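PUM-HD domain-containing protein (Caenorhabditis elegans, PDB 7CGF) binds RNA through the Pumilio-homology domain crystallised here and probably recognises elements in the 3' untranslated regions of messenger RNAs. Local coordinates at residues E112-M117 with S140-V145; R148-Q153 with R157-A162; D176-S181 with R196-C201. The protein carries 2 engineered substitutions. All blocks are in the same frame, centred on the assembly; numbering follows the deposited sequence.

Contact 1: residues E112-M117 with S140-V145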
loop_
_atom_site.group_PDB
_atom_site.type_symbol
_atom_site.label_atom_id
_atom_site.label_comp_id
_atom_site.label_asym_id
_atom_site.label_seq_id
_atom_site.Cartn_x
_atom_site.Cartn_y
_atom_site.Cartn_z
ATOM N N GLU A 112 -7.482 5.080 19.905
ATOM C CA GLU A 112 -7.911 3.692 20.040
ATOM C C GLU A 112 -8.542 3.157 18.758
ATOM O O GLU A 112 -8.268 2.017 18.356
ATOM C CB GLU A 112 -8.911 3.558 21.204
ATOM C CG GLU A 112 -8.418 4.151 22.525
ATOM C CD GLU A 112 -9.549 4.443 23.523
ATOM O OE1 GLU A 112 -10.611 3.775 23.472
ATOM O OE2 GLU A 112 -9.373 5.349 24.365
ATOM N N TYR A 113 -9.393 3.967 18.116
ATOM C CA TYR A 113 -10.103 3.532 16.915
ATOM C C TYR A 113 -9.142 3.131 15.803
ATOM O O TYR A 113 -9.465 2.260 14.987
ATOM C CB TYR A 113 -11.031 4.650 16.413
ATOM C CG TYR A 113 -12.154 5.032 17.377
ATOM C CD1 TYR A 113 -12.684 4.106 18.275
ATOM C CD2 TYR A 113 -12.652 6.328 17.397
ATOM C CE1 TYR A 113 -13.709 4.468 19.168
ATOM C CE2 TYR A 113 -13.687 6.696 18.284
ATOM C CZ TYR A 113 -14.201 5.766 19.157
ATOM O OH TYR A 113 -15.202 6.144 20.040
ATOM N N ALA A 114 -7.956 3.743 15.755
ATOM C CA ALA A 114 -7.053 3.456 14.640
ATOM C C ALA A 114 -6.638 1.990 14.600
ATOM O O ALA A 114 -6.320 1.462 13.522
ATOM C CB ALA A 114 -5.831 4.370 14.721
ATOM N N PHE A 115 -6.637 1.318 15.750
ATOM C CA PHE A 115 -6.207 -0.070 15.862
ATOM C C PHE A 115 -7.340 -1.070 15.735
ATOM O O PHE A 115 -7.078 -2.283 15.734
ATOM C CB PHE A 115 -5.495 -0.273 17.204
ATOM C CG PHE A 115 -4.245 0.524 17.322
ATOM C CD1 PHE A 115 -4.272 1.828 17.784
ATOM C CD2 PHE A 115 -3.044 -0.023 16.931
ATOM C CE1 PHE A 115 -3.103 2.585 17.861
ATOM C CE2 PHE A 115 -1.882 0.722 17.002
ATOM C CZ PHE A 115 -1.903 2.015 17.462
ATOM N N GLN A 116 -8.582 -0.606 15.638
ATOM C CA GLN A 116 -9.747 -1.486 15.642
ATOM C C GLN A 116 -10.212 -1.787 14.223
ATOM O O GLN A 116 -10.173 -0.917 13.345
ATOM C CB GLN A 116 -10.860 -0.843 16.471
ATOM C CG GLN A 116 -10.433 -0.711 17.934
ATOM C CD GLN A 116 -11.347 0.150 18.779
ATOM O OE1 GLN A 116 -12.332 0.702 18.296
ATOM N NE2 GLN A 116 -11.005 0.287 20.051
ATOM N N MET A 117 -10.680 -3.024 13.990
ATOM C CA MET A 117 -10.862 -3.432 12.601
ATOM C C MET A 117 -12.057 -2.754 11.953
ATOM O O MET A 117 -12.022 -2.490 10.752
ATOM C CB MET A 117 -10.980 -4.947 12.473
ATOM C CG MET A 117 -12.186 -5.569 13.113
ATOM S SD MET A 117 -12.187 -7.353 12.708
ATOM C CE MET A 117 -13.464 -7.910 13.839
ATOM N N SER A 140 -3.763 14.908 14.381
ATOM C CA SER A 140 -3.220 15.388 15.650
ATOM C C SER A 140 -3.398 14.358 16.763
ATOM O O SER A 140 -2.615 14.334 17.721
ATOM C CB SER A 140 -3.870 16.722 16.023
ATOM O OG SER A 140 -5.134 16.510 16.642
ATOM N N GLN A 141 -4.405 13.492 16.645
ATOM C CA GLN A 141 -4.582 12.385 17.579
ATOM C C GLN A 141 -3.741 11.176 17.186
ATOM O O GLN A 141 -3.167 10.507 18.054
ATOM C CB GLN A 141 -6.060 12.003 17.647
ATOM C CG GLN A 141 -6.878 12.975 18.471
ATOM C CD GLN A 141 -6.680 12.739 19.957
ATOM O OE1 GLN A 141 -5.603 12.969 20.495
ATOM N NE2 GLN A 141 -7.723 12.250 20.627
ATOM N N ILE A 142 -3.667 10.876 15.886
ATOM C CA ILE A 142 -2.800 9.805 15.397
ATOM C C ILE A 142 -1.363 10.034 15.848
ATOM O O ILE A 142 -0.616 9.070 16.082
ATOM C CB ILE A 142 -2.925 9.699 13.857
ATOM C CG1 ILE A 142 -4.340 9.238 13.473
ATOM C CG2 ILE A 142 -1.895 8.750 13.273
ATOM C CD1 ILE A 142 -4.686 7.852 13.946
ATOM N N ARG A 143 -0.976 11.305 16.016
ATOM C CA ARG A 143 0.362 11.673 16.480
ATOM C C ARG A 143 0.754 10.907 17.737
ATOM O O ARG A 143 1.917 10.508 17.902
ATOM C CB ARG A 143 0.395 13.178 16.761
ATOM C CG ARG A 143 1.383 13.977 15.957
ATOM C CD ARG A 143 1.262 15.459 16.296
ATOM N NE ARG A 143 1.175 16.259 15.076
ATOM C CZ ARG A 143 2.233 16.735 14.430
ATOM N NH1 ARG A 143 2.073 17.441 13.313
ATOM N NH2 ARG A 143 3.449 16.504 14.910
ATOM N N HIS A 144 -0.208 10.690 18.633
ATOM C CA HIS A 144 0.078 10.104 19.937
ATOM C C HIS A 144 0.410 8.623 19.872
ATOM O O HIS A 144 0.968 8.092 20.842
ATOM C CB HIS A 144 -1.110 10.316 20.876
ATOM C CG HIS A 144 -1.463 11.751 21.060
ATOM N ND1 HIS A 144 -2.747 12.231 20.918
ATOM C CD2 HIS A 144 -0.688 12.822 21.348
ATOM C CE1 HIS A 144 -2.751 13.535 21.128
ATOM N NE2 HIS A 144 -1.513 13.919 21.381
ATOM N N VAL A 145 0.067 7.943 18.776
ATOM C CA VAL A 145 0.253 6.500 18.675
ATOM C C VAL A 145 0.907 6.102 17.355
ATOM O O VAL A 145 0.801 4.946 16.943
ATOM C CB VAL A 145 -1.092 5.755 18.849
ATOM C CG1 VAL A 145 -1.606 5.885 20.283
ATOM C CG2 VAL A 145 -2.148 6.317 17.883
#
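The Phe115 ring meets Val145 at its edge: CB of Val145 lies in the plane of the ring, 3.9 Å from Phe115 CE1, and Val145 CG2 stands at the same rim close to that plane. Arg148 makes a cation-pi contact with the same ring, and Asp152 and Cys149 also pack on it. With CG beside the backbone N (chi1 -64°), the ring swings out of the 113-116 turn toward Val145. That turn is of type I, closed by Gln116 N to Tyr113 O at 3.1 Å.

A second apolar touch lies next to the first. Ile142 CD1 comes end-on to the methyl of Ala114, the CD1 to CB distance being 3.7 Å. Leu123 and Cys149 also pack on Ala114, which is thus wedged among helices 119-129, 132-142 and 146-150.

The contact brings the chain around the C-terminal part of helix 110-113 against that of helix 132-142, where the chain passes from one predicted Pumilio repeat to the next. No hydrogen bond crosses between the two segments, so the attraction between them is essentially hydrophobic, and the polar neighbours of Phe115, Arg148 and Asp152, come from helix 146-150 and the loop after it.

Contact 2: residues R148-Q153 with R157-A162. Engineered in segment 157-162: Arg157 (natural residue His). With nucleotides of chain B.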
loop_
_atom_site.group_PDB
_atom_site.type_symbol
_atom_site.label_atom_id
_atom_site.label_comp_id
_atom_site.label_asym_id
_atom_site.label_seq_id
_atom_site.Cartn_x
_atom_site.Cartn_y
_atom_site.Cartn_z
ATOM N N ARG A 148 3.339 2.733 16.802
ATOM C CA ARG A 148 2.618 1.470 16.876
ATOM C C ARG A 148 1.584 1.375 15.766
ATOM O O ARG A 148 1.349 0.293 15.212
ATOM C CB ARG A 148 1.972 1.333 18.259
ATOM C CG ARG A 148 1.338 -0.028 18.530
ATOM C CD ARG A 148 0.910 -0.184 19.993
ATOM N NE ARG A 148 0.220 1.002 20.503
ATOM C CZ ARG A 148 -1.098 1.099 20.661
ATOM N NH1 ARG A 148 -1.883 0.078 20.364
ATOM N NH2 ARG A 148 -1.630 2.220 21.126
ATOM N N CYS A 149 0.997 2.514 15.405
ATOM C CA CYS A 149 0.007 2.542 14.335
ATOM C C CYS A 149 0.599 2.031 13.023
ATOM O O CYS A 149 -0.048 1.281 12.285
ATOM C CB CYS A 149 -0.500 3.976 14.188
ATOM S SG CYS A 149 -2.203 4.149 13.708
ATOM N N MET A 150 1.845 2.410 12.728
ATOM C CA MET A 150 2.439 2.082 11.436
ATOM C C MET A 150 2.638 0.587 11.245
ATOM O O MET A 150 2.621 0.102 10.106
ATOM C CB MET A 150 3.768 2.824 11.293
ATOM C CG MET A 150 3.568 4.317 11.241
ATOM S SD MET A 150 5.175 5.145 11.359
ATOM C CE MET A 150 6.004 4.064 10.276
ATOM N N LYS A 151 2.836 -0.164 12.326
ATOM C CA LYS A 151 3.065 -1.601 12.242
ATOM C C LYS A 151 1.809 -2.405 12.504
ATOM O O LYS A 151 1.888 -3.628 12.640
ATOM C CB LYS A 151 4.148 -2.020 13.236
ATOM C CG LYS A 151 5.473 -1.391 12.946
ATOM C CD LYS A 151 6.485 -1.785 13.992
ATOM C CE LYS A 151 6.960 -3.204 13.794
ATOM N NZ LYS A 151 8.151 -3.465 14.656
ATOM N N ASP A 152 0.665 -1.745 12.642
ATOM C CA ASP A 152 -0.573 -2.430 12.986
ATOM C C ASP A 152 -1.357 -2.740 11.720
ATOM O O ASP A 152 -1.414 -1.915 10.803
ATOM C CB ASP A 152 -1.424 -1.583 13.938
ATOM C CG ASP A 152 -2.675 -2.308 14.371
ATOM O OD1 ASP A 152 -2.568 -3.283 15.153
ATOM O OD2 ASP A 152 -3.767 -1.919 13.905
ATOM N N GLN A 153 -1.967 -3.936 11.687
ATOM C CA GLN A 153 -2.757 -4.365 10.539
ATOM C C GLN A 153 -3.824 -3.338 10.192
ATOM O O GLN A 153 -4.105 -3.094 9.017
ATOM C CB GLN A 153 -3.429 -5.709 10.852
ATOM C CG GLN A 153 -4.328 -6.228 9.774
ATOM C CD GLN A 153 -4.947 -7.554 10.209
ATOM O OE1 GLN A 153 -5.269 -7.729 11.385
ATOM N NE2 GLN A 153 -5.086 -8.484 9.289
ATOM N N ARG A 157 -3.317 1.164 7.745
ATOM C CA ARG A 157 -4.194 1.595 6.667
ATOM C C ARG A 157 -4.685 3.020 6.897
ATOM O O ARG A 157 -4.866 3.777 5.935
ATOM C CB ARG A 157 -5.382 0.636 6.551
ATOM C CG ARG A 157 -4.989 -0.850 6.414
ATOM C CD ARG A 157 -3.981 -1.047 5.280
ATOM N NE ARG A 157 -4.552 -0.907 3.940
ATOM C CZ ARG A 157 -5.123 -1.919 3.295
ATOM N NH1 ARG A 157 -5.209 -3.097 3.897
ATOM N NH2 ARG A 157 -5.613 -1.759 2.072
ATOM N N VAL A 158 -4.885 3.391 8.159
ATOM C CA VAL A 158 -5.181 4.777 8.506
ATOM C C VAL A 158 -3.999 5.667 8.139
ATOM O O VAL A 158 -4.174 6.764 7.592
ATOM C CB VAL A 158 -5.526 4.894 10.003
ATOM C CG1 VAL A 158 -5.778 6.352 10.381
ATOM C CG2 VAL A 158 -6.727 3.996 10.357
ATOM N N VAL A 159 -2.775 5.216 8.454
ATOM C CA VAL A 159 -1.578 6.002 8.127
ATOM C C VAL A 159 -1.403 6.109 6.619
ATOM O O VAL A 159 -1.044 7.173 6.095
ATOM C CB VAL A 159 -0.336 5.392 8.799
ATOM C CG1 VAL A 159 0.967 6.091 8.313
ATOM C CG2 VAL A 159 -0.451 5.510 10.292
ATOM N N GLN A 160 -1.621 5.011 5.893
ATOM C CA GLN A 160 -1.475 5.089 4.440
ATOM C C GLN A 160 -2.498 6.043 3.837
ATOM O O GLN A 160 -2.171 6.812 2.924
ATOM C CB GLN A 160 -1.611 3.711 3.811
ATOM C CG GLN A 160 -0.383 2.841 4.043
ATOM C CD GLN A 160 -0.626 1.425 3.577
ATOM O OE1 GLN A 160 -0.687 1.157 2.375
ATOM N NE2 GLN A 160 -0.779 0.507 4.532
ATOM N N LYS A 161 -3.743 6.001 4.322
ATOM C CA LYS A 161 -4.749 6.930 3.820
ATOM C C LYS A 161 -4.338 8.370 4.087
ATOM O O LYS A 161 -4.522 9.245 3.232
ATOM C CB LYS A 161 -6.113 6.637 4.458
ATOM C CG LYS A 161 -7.275 7.453 3.875
ATOM C CD LYS A 161 -7.484 7.142 2.397
ATOM C CE LYS A 161 -8.414 5.960 2.176
ATOM N NZ LYS A 161 -8.671 5.740 0.718
ATOM N N ALA A 162 -3.777 8.638 5.272
ATOM C CA ALA A 162 -3.307 9.990 5.572
ATOM C C ALA A 162 -2.254 10.443 4.565
ATOM O O ALA A 162 -2.293 11.579 4.068
ATOM C CB ALA A 162 -2.742 10.049 6.988
ATOM P P A B 6 -4.165 -8.343 5.640
ATOM O OP1 A B 6 -4.048 -8.950 6.984
ATOM O OP2 A B 6 -4.643 -9.105 4.464
ATOM O "O5'" A B 6 -5.122 -7.073 5.773
ATOM C "C5'" A B 6 -6.515 -7.198 5.525
ATOM C "C4'" A B 6 -7.340 -6.828 6.735
ATOM O "O4'" A B 6 -6.979 -5.506 7.194
ATOM C "C3'" A B 6 -8.834 -6.756 6.481
ATOM O "O3'" A B 6 -9.422 -8.032 6.619
ATOM C "C2'" A B 6 -9.335 -5.745 7.513
ATOM O "O2'" A B 6 -9.593 -6.390 8.756
ATOM C "C1'" A B 6 -8.121 -4.824 7.676
ATOM N N9 A B 6 -8.233 -3.544 6.937
ATOM C C8 A B 6 -8.213 -2.288 7.509
ATOM N N7 A B 6 -8.320 -1.304 6.627
ATOM C C5 A B 6 -8.420 -1.967 5.403
ATOM C C6 A B 6 -8.561 -1.506 4.076
ATOM N N6 A B 6 -8.610 -0.209 3.748
ATOM N N1 A B 6 -8.640 -2.414 3.083
ATOM C C2 A B 6 -8.585 -3.718 3.392
ATOM N N3 A B 6 -8.455 -4.275 4.593
ATOM C C4 A B 6 -8.363 -3.345 5.574
ATOM P P G B 5 -1.076 -10.547 1.363
ATOM O OP1 G B 5 -1.794 -11.486 2.255
ATOM O OP2 G B 5 -1.521 -10.388 -0.045
ATOM O "O5'" G B 5 -1.102 -9.093 2.017
ATOM C "C5'" G B 5 -0.538 -8.845 3.298
ATOM C "C4'" G B 5 -0.888 -7.466 3.808
ATOM O "O4'" G B 5 -0.551 -6.467 2.816
ATOM C "C3'" G B 5 -2.358 -7.221 4.100
ATOM O "O3'" G B 5 -2.718 -7.703 5.377
ATOM C "C2'" G B 5 -2.490 -5.707 3.967
ATOM O "O2'" G B 5 -2.070 -5.055 5.155
ATOM C "C1'" G B 5 -1.473 -5.401 2.868
ATOM N N9 G B 5 -2.096 -5.260 1.542
ATOM C C8 G B 5 -2.506 -6.265 0.699
ATOM N N7 G B 5 -3.004 -5.817 -0.421
ATOM C C5 G B 5 -2.919 -4.435 -0.299
ATOM C C6 G B 5 -3.303 -3.411 -1.197
ATOM O O6 G B 5 -3.823 -3.513 -2.318
ATOM N N1 G B 5 -3.029 -2.153 -0.674
ATOM C C2 G B 5 -2.453 -1.893 0.546
ATOM N N2 G B 5 -2.290 -0.593 0.835
ATOM N N3 G B 5 -2.093 -2.838 1.408
ATOM C C4 G B 5 -2.358 -4.074 0.912
HETATM O O HOH W 1 -4.257 -4.215 6.554
#
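Apolar packing comes first: CG2 of Val159 faces helix 146-150, with Cys149 SG at 4.1 Å and Met150 CG at 4.3 Å. CG2 lies beside the backbone N of Val159 and CG1 anti to it (chi1 172°), which presents CG2 to both partners. Nearer the RNA, the aliphatic CG of Arg157 rests against the backbone O of Gln153.

The far end of Arg157, an engineered residue in place of histidine, is flanked by RNA. Bends at chi2 and chi3 place its guanidinium between two bases of chain B: C6 of A6 lies 3.5 Å above one face and N3 of G5 is over the opposite face, both above its centre. The flat group thus separates successive bases.

Direct hydrogen bonds to the RNA come from Gln153 and Gln160. Gln153, extended beyond CG, donates from NE2 to the phosphate oxygen OP1 of A6 over 2.6 Å, somewhat bent at 144°. Gln160 OE1 accepts a hydrogen bond from N2 of G5 at 2.8 Å, again off straight (137°), and another from Arg200, while NE2 of Gln160 bonds the backbone O of Cys156. Within the protein, Asp152 OD2 caps the N of Asn154 and of Gly155 at the start of helix 155-165.

One water completes the network, lying in the guanidinium plane and accepting from Arg157 NH1 at 3.0 Å. It also bonds O2' of G5, and its protons must be shared among more acceptors than it can serve, including Gln153 O and O4' of A6.

In this construct helix 155-165 supplies both the engineered Arg157 between the bases and Gln160 at the guanine amino group, consistent with base-by-base reading by PUF repeats. The grip of Gln153 on a phosphate oxygen is indifferent to base identity.

Contact 3: residues D176-S181 with R196-C201. With nucleotides of chain B.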
loop_
_atom_site.group_PDB
_atom_site.type_symbol
_atom_site.label_atom_id
_atom_site.label_comp_id
_atom_site.label_asym_id
_atom_site.label_seq_id
_atom_site.Cartn_x
_atom_site.Cartn_y
_atom_site.Cartn_z
ATOM N N ASP A 176 9.069 11.907 10.242
ATOM C CA ASP A 176 9.974 11.979 11.394
ATOM C C ASP A 176 9.867 10.748 12.282
ATOM O O ASP A 176 10.795 10.459 13.052
ATOM C CB ASP A 176 9.701 13.233 12.241
ATOM C CG ASP A 176 10.008 14.540 11.500
ATOM O OD1 ASP A 176 10.691 14.502 10.460
ATOM O OD2 ASP A 176 9.566 15.611 11.978
ATOM N N THR A 177 8.732 10.037 12.229
ATOM C CA THR A 177 8.646 8.759 12.933
ATOM C C THR A 177 9.447 7.682 12.212
ATOM O O THR A 177 10.175 6.917 12.852
ATOM C CB THR A 177 7.187 8.332 13.080
ATOM O OG1 THR A 177 6.463 9.348 13.753
ATOM C CG2 THR A 177 7.096 7.035 13.922
ATOM N N LEU A 178 9.361 7.628 10.873
ATOM C CA LEU A 178 10.256 6.760 10.104
ATOM C C LEU A 178 11.716 7.030 10.417
ATOM O O LEU A 178 12.536 6.106 10.390
ATOM C CB LEU A 178 10.025 6.935 8.601
ATOM C CG LEU A 178 8.680 6.382 8.107
ATOM C CD1 LEU A 178 8.513 6.654 6.620
ATOM C CD2 LEU A 178 8.644 4.890 8.368
ATOM N N LEU A 179 12.056 8.284 10.706
ATOM C CA LEU A 179 13.422 8.692 10.998
ATOM C C LEU A 179 13.701 8.811 12.499
ATOM O O LEU A 179 14.731 9.377 12.883
ATOM C CB LEU A 179 13.717 10.029 10.310
ATOM C CG LEU A 179 13.674 9.991 8.778
ATOM C CD1 LEU A 179 13.626 11.409 8.209
ATOM C CD2 LEU A 179 14.864 9.218 8.260
ATOM N N GLU A 180 12.843 8.262 13.359
ATOM C CA GLU A 180 12.983 8.596 14.774
ATOM C C GLU A 180 14.241 7.982 15.395
ATOM O O GLU A 180 14.832 8.596 16.288
ATOM C CB GLU A 180 11.712 8.200 15.542
ATOM C CG GLU A 180 11.569 6.724 15.817
ATOM C CD GLU A 180 10.191 6.350 16.378
ATOM O OE1 GLU A 180 9.391 7.254 16.671
ATOM O OE2 GLU A 180 9.916 5.151 16.519
ATOM N N SER A 181 14.684 6.805 14.930
ATOM C CA SER A 181 15.919 6.186 15.393
ATOM C C SER A 181 16.633 5.557 14.209
ATOM O O SER A 181 16.082 5.461 13.113
ATOM C CB SER A 181 15.665 5.124 16.469
ATOM O OG SER A 181 15.188 5.735 17.646
ATOM N N ARG A 196 4.322 -1.015 3.848
ATOM C CA ARG A 196 3.352 -0.324 3.015
ATOM C C ARG A 196 3.328 1.158 3.335
ATOM O O ARG A 196 3.102 1.989 2.452
ATOM C CB ARG A 196 1.965 -0.939 3.236
ATOM C CG ARG A 196 1.903 -2.443 2.950
ATOM C CD ARG A 196 1.785 -2.740 1.449
ATOM N NE ARG A 196 1.453 -4.153 1.244
ATOM C CZ ARG A 196 0.938 -4.658 0.126
ATOM N NH1 ARG A 196 0.670 -3.875 -0.902
ATOM N NH2 ARG A 196 0.670 -5.958 0.051
ATOM N N VAL A 197 3.537 1.495 4.604
ATOM C CA VAL A 197 3.677 2.895 4.991
ATOM C C VAL A 197 4.895 3.509 4.316
ATOM O O VAL A 197 4.822 4.610 3.765
ATOM C CB VAL A 197 3.757 3.017 6.518
ATOM C CG1 VAL A 197 4.099 4.465 6.909
ATOM C CG2 VAL A 197 2.420 2.620 7.128
ATOM N N VAL A 198 6.025 2.802 4.336
ATOM C CA VAL A 198 7.226 3.325 3.679
ATOM C C VAL A 198 6.979 3.512 2.189
ATOM O O VAL A 198 7.345 4.544 1.606
ATOM C CB VAL A 198 8.430 2.406 3.936
ATOM C CG1 VAL A 198 9.687 2.923 3.171
ATOM C CG2 VAL A 198 8.716 2.269 5.423
ATOM N N GLN A 199 6.344 2.527 1.544
ATOM C CA GLN A 199 6.059 2.664 0.120
ATOM C C GLN A 199 5.165 3.866 -0.161
ATOM O O GLN A 199 5.396 4.601 -1.133
ATOM C CB GLN A 199 5.421 1.386 -0.415
ATOM C CG GLN A 199 6.415 0.246 -0.445
ATOM C CD GLN A 199 5.759 -1.076 -0.747
ATOM O OE1 GLN A 199 5.258 -1.288 -1.853
ATOM N NE2 GLN A 199 5.740 -1.977 0.245
ATOM N N ARG A 200 4.127 4.067 0.657
ATOM C CA ARG A 200 3.221 5.190 0.440
ATOM C C ARG A 200 3.956 6.519 0.594
ATOM O O ARG A 200 3.745 7.453 -0.194
ATOM C CB ARG A 200 2.031 5.085 1.402
ATOM C CG ARG A 200 0.684 5.532 0.837
ATOM C CD ARG A 200 0.216 4.701 -0.357
ATOM N NE ARG A 200 0.071 3.289 -0.016
ATOM C CZ ARG A 200 0.769 2.293 -0.567
ATOM N NH1 ARG A 200 0.572 1.037 -0.175
ATOM N NH2 ARG A 200 1.648 2.534 -1.521
ATOM N N CYS A 201 4.856 6.607 1.579
ATOM C CA CYS A 201 5.678 7.805 1.727
ATOM C C CYS A 201 6.533 8.062 0.495
ATOM O O CYS A 201 6.652 9.212 0.043
ATOM C CB CYS A 201 6.566 7.685 2.959
ATOM S SG CYS A 201 5.650 7.890 4.466
ATOM P P A B 4 2.401 -13.499 -3.024
ATOM O OP1 A B 4 1.607 -14.591 -2.415
ATOM O OP2 A B 4 2.035 -12.971 -4.357
ATOM O "O5'" A B 4 2.395 -12.295 -1.994
ATOM C "C5'" A B 4 2.395 -12.572 -0.609
ATOM C "C4'" A B 4 2.597 -11.336 0.222
ATOM O "O4'" A B 4 3.537 -10.438 -0.411
ATOM C "C3'" A B 4 1.392 -10.447 0.464
ATOM O "O3'" A B 4 0.474 -10.981 1.400
ATOM C "C2'" A B 4 2.055 -9.167 0.946
ATOM O "O2'" A B 4 2.459 -9.309 2.299
ATOM C "C1'" A B 4 3.316 -9.134 0.079
ATOM N N9 A B 4 3.219 -8.149 -1.012
ATOM C C8 A B 4 2.714 -8.126 -2.290
ATOM N N7 A B 4 2.869 -6.942 -2.871
ATOM C C5 A B 4 3.495 -6.152 -1.895
ATOM C C6 A B 4 3.958 -4.823 -1.802
ATOM N N6 A B 4 3.885 -3.890 -2.753
ATOM N N1 A B 4 4.534 -4.445 -0.646
ATOM C C2 A B 4 4.657 -5.288 0.355
ATOM N N3 A B 4 4.262 -6.556 0.394
ATOM C C4 A B 4 3.695 -6.904 -0.764
ATOM P P G B 5 -1.076 -10.547 1.363
ATOM O OP1 G B 5 -1.794 -11.486 2.255
ATOM O OP2 G B 5 -1.521 -10.388 -0.045
ATOM O "O5'" G B 5 -1.102 -9.093 2.017
ATOM C "C5'" G B 5 -0.538 -8.845 3.298
ATOM C "C4'" G B 5 -0.888 -7.466 3.808
ATOM O "O4'" G B 5 -0.551 -6.467 2.816
ATOM C "C3'" G B 5 -2.358 -7.221 4.100
ATOM O "O3'" G B 5 -2.718 -7.703 5.377
ATOM C "C2'" G B 5 -2.490 -5.707 3.967
ATOM O "O2'" G B 5 -2.070 -5.055 5.155
ATOM C "C1'" G B 5 -1.473 -5.401 2.868
ATOM N N9 G B 5 -2.096 -5.260 1.542
ATOM C C8 G B 5 -2.506 -6.265 0.699
ATOM N N7 G B 5 -3.004 -5.817 -0.421
ATOM C C5 G B 5 -2.919 -4.435 -0.299
ATOM C C6 G B 5 -3.303 -3.411 -1.197
ATOM O O6 G B 5 -3.823 -3.513 -2.318
ATOM N N1 G B 5 -3.029 -2.153 -0.674
ATOM C C2 G B 5 -2.453 -1.893 0.546
ATOM N N2 G B 5 -2.290 -0.593 0.835
ATOM N N3 G B 5 -2.093 -2.838 1.408
ATOM C C4 G B 5 -2.358 -4.074 0.912
#
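Leu178 meets Val198 of helix 194-204 through one of its two methyls; Arg196, the first residue of the segment, turns to the RNA. The Arg196 chain, bent at chi2 (-80°), slides its guanidinium between two bases of chain B: N9 of G5 lies 3.2 Å above one face and C5 of A4 is over the opposite face, both offset toward the rim. NH2 adds a weak, strongly bent hydrogen bond to O4' of G5. An alanine here would remove the guanidinium from between the bases, which is likely to leave A4 and G5 less firmly spaced and the sugar of G5 without its weak donor.

Val197 points toward helix 172-178 and packs on Met150, Val159 and Ile163. Next, CG2 of Val198 meets Leu178 CD2 at 3.9 Å, the two side chains crossing at a slant. Gln199 turns back to the RNA. Its extended chain brings NE2 to N1 of A4 in a nearly straight bond of 2.9 Å (165°), and OE1 faces N6 of A4, although the position of that oxygen is less certain. Together they address the Watson-Crick edge of the adenine, as in other PUF proteins. Arg200 forms a salt bridge with Glu203, and the backbone O of Arg196 lies above its guanidinium. In the conformer given for Cys201, SG lies 3.8 Å from Leu178 CD1, a contact that is less certain because Cys201 is modelled twice.

The buried Leu178 thus closes the end of helix 172-178 onto helix 194-204. Ile185 and Met188 of helix 184-189 cover both Leu178 and Val198, helix 146-150 adds Met150 to Leu178, and Val233 of helix 230-240 packs on Val198.

Overall arrangement
The three contacts follow one another along the curved solenoid of Pumilio repeats. Contacts 1 and 2, with centres about 9 Å apart, meet directly: Phe115 CZ lies 3.4 Å from Arg148 CZ, and Ala114 CB is 3.8 Å from Cys149 SG. Contacts 2 and 3, with centres about 10 Å apart, join through Met150 CE on Leu178 CD2 (3.4 Å) and a probable hydrogen bond between Gln160 OE1 and Arg200 NH1 (2.8 Å). Contacts 1 and 3 do not touch; their nearest atoms are about 6 Å apart. The RNA couples contacts 2 and 3, since the base of G5 lies between the guanidinium groups of Arg157 and Arg196.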